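Local coordinates for Bd3460 (Bdellovibrio bacteriovorus, PDB 5CEC), which binds the predatory endopeptidase Bd3459 as an ankyrin-repeat immunity protein, probably shielding the predator from its own enzyme during cell invasion, at residues F81-K86 with A112-K117; T98-A103 with A118-D123. One frame throughout, in Å; residues are numbered along the deposited sequence.

How the contacts relate
Contact 1 joins two neighbouring predicted ankyrin repeats, running from helix 76-84 to helix 109-117, whereas contact 2 lies inside the later repeat, between helix 99-105 and the loop that follows helix 109-117. Their centres are about 9 Å apart and they touch directly: L115 O lies 3.0 Å from A120 N, a probable hydrogen bond, and L100 CD1 packs 3.7 Å from A112 CA. The bound Bd3459 reaches contact 2 at its margin, where R392 of that chain packs on F102; neither segment of contact 1 is touched by it.

Contact 1. Residues F81-K86 with A112-K117; sequences FLLSKK and AEELIK
E114 and L115, consecutive residues of helix 109-117, both close on one side chain of the preceding predicted repeat, L83 near the end of helix 76-84. E114 comes first. With CG anti to the backbone N, chi1 of -174° carries that methylene to within 3.9 Å of L83 CD1, and the bend at chi2 (72°) brings the carboxylate past the same methyl, E114 OE2 being 4.2 Å from L83 CD1. The two side chains lie alongside each other and run in opposite senses. L115 follows with the other half of the grip: its CB points neither at nor away from the neighbouring helix, but the end of the side chain swings in until CD2 is 4.1 Å from L83 CD2. Here the two leucines cross at about a right angle, and L115 also rests on L100 of helix 99-105.

Such side-by-side packing of second helices is how successive ankyrin repeats stack into a solenoid. Just beyond L83, helix 76-84 ends in a Schellman motif, K86 having positive phi and its N bonded to L83 O at 2.9 Å, while S84 OG bonds back to F81 O at 2.6 Å. Across the contact no hydrogen bond or salt bridge is made. Dispersion between one leucine, a second leucine and the aliphatic part of a glutamate accounts for it, a partly buried, apolar join between the two helices.

Contact 2. Residues T98-A103 with A118-D123; sequences TALAFA and AGANVD
L100 meets the loop 118-123 through one methyl, CD2, which touches A120, V122 and the backbone of N121. With CG anti to the backbone N (chi1 177°), the branch extends away from helix 99-105, and CD2 finds three partners: the CB of A120 at 4.0 Å, CG1 of V122 at 4.1 Å, and the backbone O of N121, 3.5 Å away. The last is a methyl packed on a carbonyl oxygen. The other methyl, CD1, serves helix 109-117, where L100 packs on A112.

A120 points its CB at the helix, whereas the CB of V122 is directed away from it; V122 still takes part because its CG1 branch reaches back to the leucine. V122 also touches I116 and, in the next helix pair, I149.

In the ankyrin fold two antiparallel helices are followed by an extended loop, and here that loop folds back past the start of the first helix of its own predicted repeat. It leaves helix 109-117 through a Schellman motif at G119, whose positive phi is readily adopted by glycine.

T98 occupies the N-cap of helix 99-105. Its OG1 accepts weakly from A101 N, with a nearly straight N-H...O angle of 171°. The same hydroxyl donates to a water, which in turn donates to N121 O, so the carbonyl that L100 CD2 touches is linked through the water to the cap. N121 folds its side chain onto its own loop: OD1 accepts from D123 N at 3.1 Å in an Asx turn, the donor standing 63° above the carbonyl plane.

Contact 1. Residues F81-K86 with A112-K117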
ATOM      1  N   PHE B  81      14.716 -16.122   2.492  1.00 20.96           N
ATOM      2  CA  PHE B  81      14.842 -17.431   1.865  1.00 22.46           C
ATOM      3  C   PHE B  81      15.996 -17.467   0.854  1.00 21.17           C
ATOM      4  O   PHE B  81      16.843 -18.374   0.858  1.00 21.90           O
ATOM      5  CB  PHE B  81      13.520 -17.850   1.200  1.00 25.37           C
ATOM      6  CG  PHE B  81      13.625 -19.110   0.385  1.00 26.78           C
ATOM      7  CD1 PHE B  81      13.772 -20.344   1.016  1.00 29.81           C
ATOM      8  CD2 PHE B  81      13.628 -19.070  -1.012  1.00 27.76           C
ATOM      9  CE1 PHE B  81      13.892 -21.505   0.272  1.00 30.96           C
ATOM     10  CE2 PHE B  81      13.754 -20.243  -1.763  1.00 29.51           C
ATOM     11  CZ  PHE B  81      13.879 -21.459  -1.119  1.00 32.07           C
ATOM     12  N   LEU B  82      16.081 -16.450   0.014  1.00 20.42           N
ATOM     13  CA  LEU B  82      17.169 -16.381  -0.960  1.00 20.22           C
ATOM     14  C   LEU B  82      18.539 -16.168  -0.313  1.00 20.11           C
ATOM     15  O   LEU B  82      19.532 -16.760  -0.752  1.00 20.89           O
ATOM     16  CB  LEU B  82      16.908 -15.285  -1.976  1.00 19.50           C
ATOM     17  CG  LEU B  82      15.696 -15.541  -2.879  1.00 19.19           C
ATOM     18  CD1 LEU B  82      15.355 -14.315  -3.721  1.00 20.82           C
ATOM     19  CD2 LEU B  82      15.853 -16.773  -3.765  1.00 21.11           C
ATOM     20  N   LEU B  83      18.607 -15.372   0.753  1.00 18.63           N
ATOM     21  CA  LEU B  83      19.864 -15.224   1.496  1.00 19.87           C
ATOM     22  C   LEU B  83      20.331 -16.567   2.075  1.00 19.47           C
ATOM     23  O   LEU B  83      21.542 -16.852   2.101  1.00 20.73           O
ATOM     24  CB  LEU B  83      19.731 -14.181   2.625  1.00 19.58           C
ATOM     25  CG  LEU B  83      19.494 -12.747   2.180  1.00 22.22           C
ATOM     26  CD1 LEU B  83      19.258 -11.855   3.365  1.00 22.19           C
ATOM     27  CD2 LEU B  83      20.668 -12.239   1.411  1.00 23.56           C
ATOM     28  N   SER B  84      19.396 -17.408   2.488  1.00 20.95           N
ATOM     29  CA  SER B  84      19.749 -18.737   3.010  1.00 22.49           C
ATOM     30  C   SER B  84      20.340 -19.647   1.931  1.00 22.19           C
ATOM     31  O   SER B  84      21.028 -20.602   2.258  1.00 26.33           O
ATOM     32  CB  SER B  84      18.536 -19.393   3.673  1.00 23.93           C
ATOM     33  OG  SER B  84      17.672 -20.030   2.739  1.00 28.23           O
ATOM     34  N   LYS B  85      20.075 -19.351   0.655  1.00 22.00           N
ATOM     35  CA  LYS B  85      20.692 -20.050  -0.474  1.00 21.61           C
ATOM     36  C   LYS B  85      22.028 -19.434  -0.899  1.00 22.13           C
ATOM     37  O   LYS B  85      22.635 -19.894  -1.864  1.00 23.48           O
ATOM     38  CB  LYS B  85      19.736 -20.086  -1.669  1.00 24.20           C
ATOM     39  CG  LYS B  85      18.379 -20.732  -1.379  1.00 26.34           C
ATOM     40  CD  LYS B  85      18.513 -22.208  -1.007  1.00 30.83           C
ATOM     41  CE  LYS B  85      17.171 -22.864  -0.707  1.00 35.19           C
ATOM     42  NZ  LYS B  85      17.340 -24.188  -0.044  1.00 41.16           N
ATOM     43  N   LYS B  86      22.476 -18.391  -0.201  1.00 21.78           N
ATOM     44  CA  LYS B  86      23.802 -17.774  -0.402  1.00 22.14           C
ATOM     45  C   LYS B  86      23.950 -17.142  -1.783  1.00 19.59           C
ATOM     46  O   LYS B  86      25.017 -17.204  -2.377  1.00 20.82           O
ATOM     47  CB  LYS B  86      24.939 -18.763  -0.122  1.00 24.07           C
ATOM     48  CG  LYS B  86      24.783 -19.566   1.153  1.00 29.87           C
ATOM     49  CD  LYS B  86      24.775 -18.704   2.400  1.00 35.44           C
ATOM     50  CE  LYS B  86      24.748 -19.562   3.662  1.00 42.59           C
ATOM     51  NZ  LYS B  86      26.090 -20.072   4.051  1.00 48.04           N
ATOM     52  N   ALA B 112      16.000  -3.537   3.236  1.00 14.86           N
ATOM     53  CA  ALA B 112      17.314  -2.888   3.200  1.00 15.78           C
ATOM     54  C   ALA B 112      18.087  -3.264   4.480  1.00 15.66           C
ATOM     55  O   ALA B 112      19.284  -3.609   4.406  1.00 16.13           O
ATOM     56  CB  ALA B 112      17.181  -1.372   3.100  1.00 15.79           C
ATOM     57  N   GLU B 113      17.431  -3.179   5.645  1.00 17.22           N
ATOM     58  CA  GLU B 113      18.092  -3.555   6.887  1.00 17.91           C
ATOM     59  C   GLU B 113      18.578  -4.981   6.877  1.00 17.34           C
ATOM     60  O   GLU B 113      19.696  -5.244   7.329  1.00 18.65           O
ATOM     61  CB  GLU B 113      17.218  -3.297   8.116  1.00 17.79           C
ATOM     62  CG  GLU B 113      17.002  -1.816   8.389  1.00 19.71           C
ATOM     63  CD  GLU B 113      18.287  -1.139   8.783  1.00 23.60           C
ATOM     64  OE1 GLU B 113      18.796  -1.416   9.886  1.00 29.59           O
ATOM     65  OE2 GLU B 113      18.827  -0.402   7.947  1.00 25.86           O
ATOM     66  N   GLU B 114      17.743  -5.885   6.371  1.00 17.32           N
ATOM     67  CA  GLU B 114      18.098  -7.291   6.264  1.00 18.18           C
ATOM     68  C   GLU B 114      19.331  -7.456   5.399  1.00 17.13           C
ATOM     69  O   GLU B 114      20.226  -8.214   5.742  1.00 18.39           O
ATOM     70  CB  GLU B 114      16.921  -8.093   5.701  1.00 18.55           C
ATOM     71  CG  GLU B 114      17.122  -9.602   5.676  1.00 22.68           C
ATOM     72  CD  GLU B 114      17.067 -10.271   7.042  1.00 25.64           C
ATOM     73  OE1 GLU B 114      16.557  -9.672   8.016  1.00 32.15           O
ATOM     74  OE2 GLU B 114      17.541 -11.419   7.124  1.00 33.64           O
ATOM     75  N   LEU B 115      19.358  -6.791   4.247  1.00 15.87           N
ATOM     76  CA  LEU B 115      20.469  -6.914   3.300  1.00 15.42           C
ATOM     77  C   LEU B 115      21.761  -6.355   3.874  1.00 16.72           C
ATOM     78  O   LEU B 115      22.837  -6.976   3.754  1.00 17.08           O
ATOM     79  CB  LEU B 115      20.137  -6.271   1.954  1.00 14.87           C
ATOM     80  CG  LEU B 115      19.109  -7.042   1.125  1.00 15.92           C
ATOM     81  CD1 LEU B 115      18.642  -6.170  -0.016  1.00 17.22           C
ATOM     82  CD2 LEU B 115      19.653  -8.345   0.572  1.00 18.97           C
ATOM     83  N   ILE B 116      21.666  -5.221   4.560  1.00 16.92           N
ATOM     84  CA  ILE B 116      22.871  -4.644   5.194  1.00 18.24           C
ATOM     85  C   ILE B 116      23.438  -5.584   6.292  1.00 19.12           C
ATOM     86  O   ILE B 116      24.637  -5.806   6.334  1.00 20.83           O
ATOM     87  CB  ILE B 116      22.559  -3.228   5.752  1.00 18.10           C
ATOM     88  CG1 ILE B 116      22.247  -2.269   4.593  1.00 17.93           C
ATOM     89  CG2 ILE B 116      23.723  -2.674   6.576  1.00 19.31           C
ATOM     90  CD1 ILE B 116      21.641  -0.952   5.015  1.00 18.80           C
ATOM     91  N   LYS B 117      22.574  -6.135   7.143  1.00 19.21           N
ATOM     92  CA  LYS B 117      22.986  -7.117   8.140  1.00 21.19           C
ATOM     93  C   LYS B 117      23.571  -8.386   7.533  1.00 20.72           C
ATOM     94  O   LYS B 117      24.394  -9.052   8.154  1.00 25.47           O
ATOM     95  CB  LYS B 117      21.807  -7.493   9.064  1.00 25.71           C
ATOM     96  CG  LYS B 117      21.410  -6.359   9.991  1.00 30.88           C
ATOM     97  CD  LYS B 117      20.238  -6.668  10.914  1.00 39.15           C
ATOM     98  CE  LYS B 117      19.078  -7.374  10.224  1.00 42.22           C
ATOM     99  NZ  LYS B 117      17.827  -7.305  11.032  1.00 49.90           N
TER

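Contact 2. Residues T98-A103 with A118-D123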
ATOM      1  N   THR B  98      22.085  -2.804  -7.407  1.00 13.85           N
ATOM      2  CA  THR B  98      22.071  -4.057  -6.665  1.00 13.62           C
ATOM      3  C   THR B  98      20.717  -4.204  -5.955  1.00 13.78           C
ATOM      4  O   THR B  98      19.887  -3.248  -5.913  1.00 13.82           O
ATOM      5  CB  THR B  98      23.150  -4.121  -5.592  1.00 14.17           C
ATOM      6  OG1 THR B  98      22.842  -3.153  -4.589  1.00 14.58           O
ATOM      7  CG2 THR B  98      24.558  -3.872  -6.168  1.00 14.77           C
ATOM      8  N   ALA B  99      20.456  -5.390  -5.431  1.00 13.66           N
ATOM      9  CA  ALA B  99      19.257  -5.629  -4.636  1.00 13.86           C
ATOM     10  C   ALA B  99      19.056  -4.602  -3.528  1.00 13.79           C
ATOM     11  O   ALA B  99      17.928  -4.161  -3.296  1.00 13.67           O
ATOM     12  CB  ALA B  99      19.233  -7.037  -4.032  1.00 14.95           C
ATOM     13  N   LEU B 100      20.144  -4.217  -2.860  1.00 12.60           N
ATOM     14  CA  LEU B 100      20.028  -3.230  -1.792  1.00 13.35           C
ATOM     15  C   LEU B 100      19.566  -1.889  -2.352  1.00 13.99           C
ATOM     16  O   LEU B 100      18.731  -1.204  -1.721  1.00 14.10           O
ATOM     17  CB  LEU B 100      21.354  -3.101  -1.037  1.00 14.23           C
ATOM     18  CG  LEU B 100      21.369  -2.043   0.070  1.00 14.10           C
ATOM     19  CD1 LEU B 100      20.256  -2.235   1.110  1.00 15.73           C
ATOM     20  CD2 LEU B 100      22.726  -2.046   0.764  1.00 15.42           C
ATOM     21  N   ALA B 101      20.097  -1.488  -3.497  1.00 13.08           N
ATOM     22  CA  ALA B 101      19.578  -0.283  -4.151  1.00 12.91           C
ATOM     23  C   ALA B 101      18.122  -0.396  -4.513  1.00 12.49           C
ATOM     24  O   ALA B 101      17.384   0.559  -4.279  1.00 13.01           O
ATOM     25  CB  ALA B 101      20.402   0.071  -5.366  1.00 13.92           C
ATOM     26  N   PHE B 102      17.684  -1.521  -5.024  1.00 12.87           N
ATOM     27  CA  PHE B 102      16.250  -1.732  -5.285  1.00 12.99           C
ATOM     28  C   PHE B 102      15.415  -1.559  -4.031  1.00 13.42           C
ATOM     29  O   PHE B 102      14.365  -0.923  -4.071  1.00 14.20           O
ATOM     30  CB  PHE B 102      15.981  -3.096  -5.906  1.00 13.77           C
ATOM     31  CG  PHE B 102      16.166  -3.132  -7.381  1.00 13.51           C
ATOM     32  CD1 PHE B 102      15.165  -2.650  -8.190  1.00 14.68           C
ATOM     33  CD2 PHE B 102      17.330  -3.626  -7.988  1.00 14.26           C
ATOM     34  CE1 PHE B 102      15.296  -2.638  -9.560  1.00 15.32           C
ATOM     35  CE2 PHE B 102      17.434  -3.645  -9.380  1.00 15.25           C
ATOM     36  CZ  PHE B 102      16.411  -3.152 -10.149  1.00 15.70           C
ATOM     37  N   ALA B 103      15.887  -2.103  -2.914  1.00 13.26           N
ATOM     38  CA  ALA B 103      15.127  -2.031  -1.671  1.00 14.35           C
ATOM     39  C   ALA B 103      15.012  -0.581  -1.212  1.00 13.32           C
ATOM     40  O   ALA B 103      13.916  -0.099  -0.929  1.00 13.80           O
ATOM     41  CB  ALA B 103      15.784  -2.871  -0.594  1.00 14.74           C
ATOM     42  N   ALA B 118      23.144  -8.711   6.318  1.00 19.43           N
ATOM     43  CA  ALA B 118      23.664  -9.840   5.569  1.00 21.09           C
ATOM     44  C   ALA B 118      24.939  -9.556   4.781  1.00 20.01           C
ATOM     45  O   ALA B 118      25.443 -10.453   4.093  1.00 21.54           O
ATOM     46  CB  ALA B 118      22.599 -10.395   4.637  1.00 22.10           C
ATOM     47  N   GLY B 119      25.452  -8.331   4.885  1.00 18.44           N
ATOM     48  CA  GLY B 119      26.737  -7.962   4.310  1.00 18.69           C
ATOM     49  C   GLY B 119      26.714  -7.331   2.939  1.00 18.14           C
ATOM     50  O   GLY B 119      27.754  -7.221   2.296  1.00 18.81           O
ATOM     51  N   ALA B 120      25.547  -6.849   2.523  1.00 16.93           N
ATOM     52  CA  ALA B 120      25.467  -6.173   1.236  1.00 16.12           C
ATOM     53  C   ALA B 120      26.289  -4.884   1.282  1.00 16.82           C
ATOM     54  O   ALA B 120      26.302  -4.155   2.279  1.00 18.65           O
ATOM     55  CB  ALA B 120      24.013  -5.826   0.901  1.00 16.35           C
ATOM     56  N   ASN B 121      26.952  -4.581   0.178  1.00 15.96           N
ATOM     57  CA  ASN B 121      27.754  -3.371   0.048  1.00 15.94           C
ATOM     58  C   ASN B 121      26.842  -2.149   0.118  1.00 15.42           C
ATOM     59  O   ASN B 121      25.882  -2.045  -0.649  1.00 16.11           O
ATOM     60  CB  ASN B 121      28.457  -3.429  -1.319  1.00 16.38           C
ATOM     61  CG  ASN B 121      29.385  -2.291  -1.609  1.00 19.97           C
ATOM     62  OD1 ASN B 121      29.828  -1.581  -0.723  1.00 22.24           O
ATOM     63  ND2 ASN B 121      29.763  -2.167  -2.893  1.00 20.95           N
ATOM     64  N   VAL B 122      27.185  -1.227   1.007  1.00 15.83           N
ATOM     65  CA  VAL B 122      26.438   0.004   1.146  1.00 16.33           C
ATOM     66  C   VAL B 122      27.010   1.159   0.337  1.00 16.10           C
ATOM     67  O   VAL B 122      26.323   2.178   0.168  1.00 15.55           O
ATOM     68  CB  VAL B 122      26.241   0.409   2.616  1.00 16.31           C
ATOM     69  CG1 VAL B 122      25.550  -0.697   3.404  1.00 18.16           C
ATOM     70  CG2 VAL B 122      27.571   0.764   3.278  1.00 17.07           C
ATOM     71  N   ASP B 123      28.255   1.028  -0.144  1.00 16.79           N
ATOM     72  CA  ASP B 123      28.890   2.068  -0.960  1.00 16.07           C
ATOM     73  C   ASP B 123      28.539   1.836  -2.421  1.00 16.31           C
ATOM     74  O   ASP B 123      29.369   1.456  -3.246  1.00 17.51           O
ATOM     75  CB  ASP B 123      30.379   2.106  -0.738  1.00 17.74           C
ATOM     76  CG  ASP B 123      31.062   3.264  -1.444  1.00 18.33           C
ATOM     77  OD1 ASP B 123      30.370   4.140  -2.035  1.00 18.97           O
ATOM     78  OD2 ASP B 123      32.311   3.290  -1.429  1.00 22.30           O
TER
HETATM   79  O   HOH W   1      24.688  -3.858  -2.523  1.00 15.54           O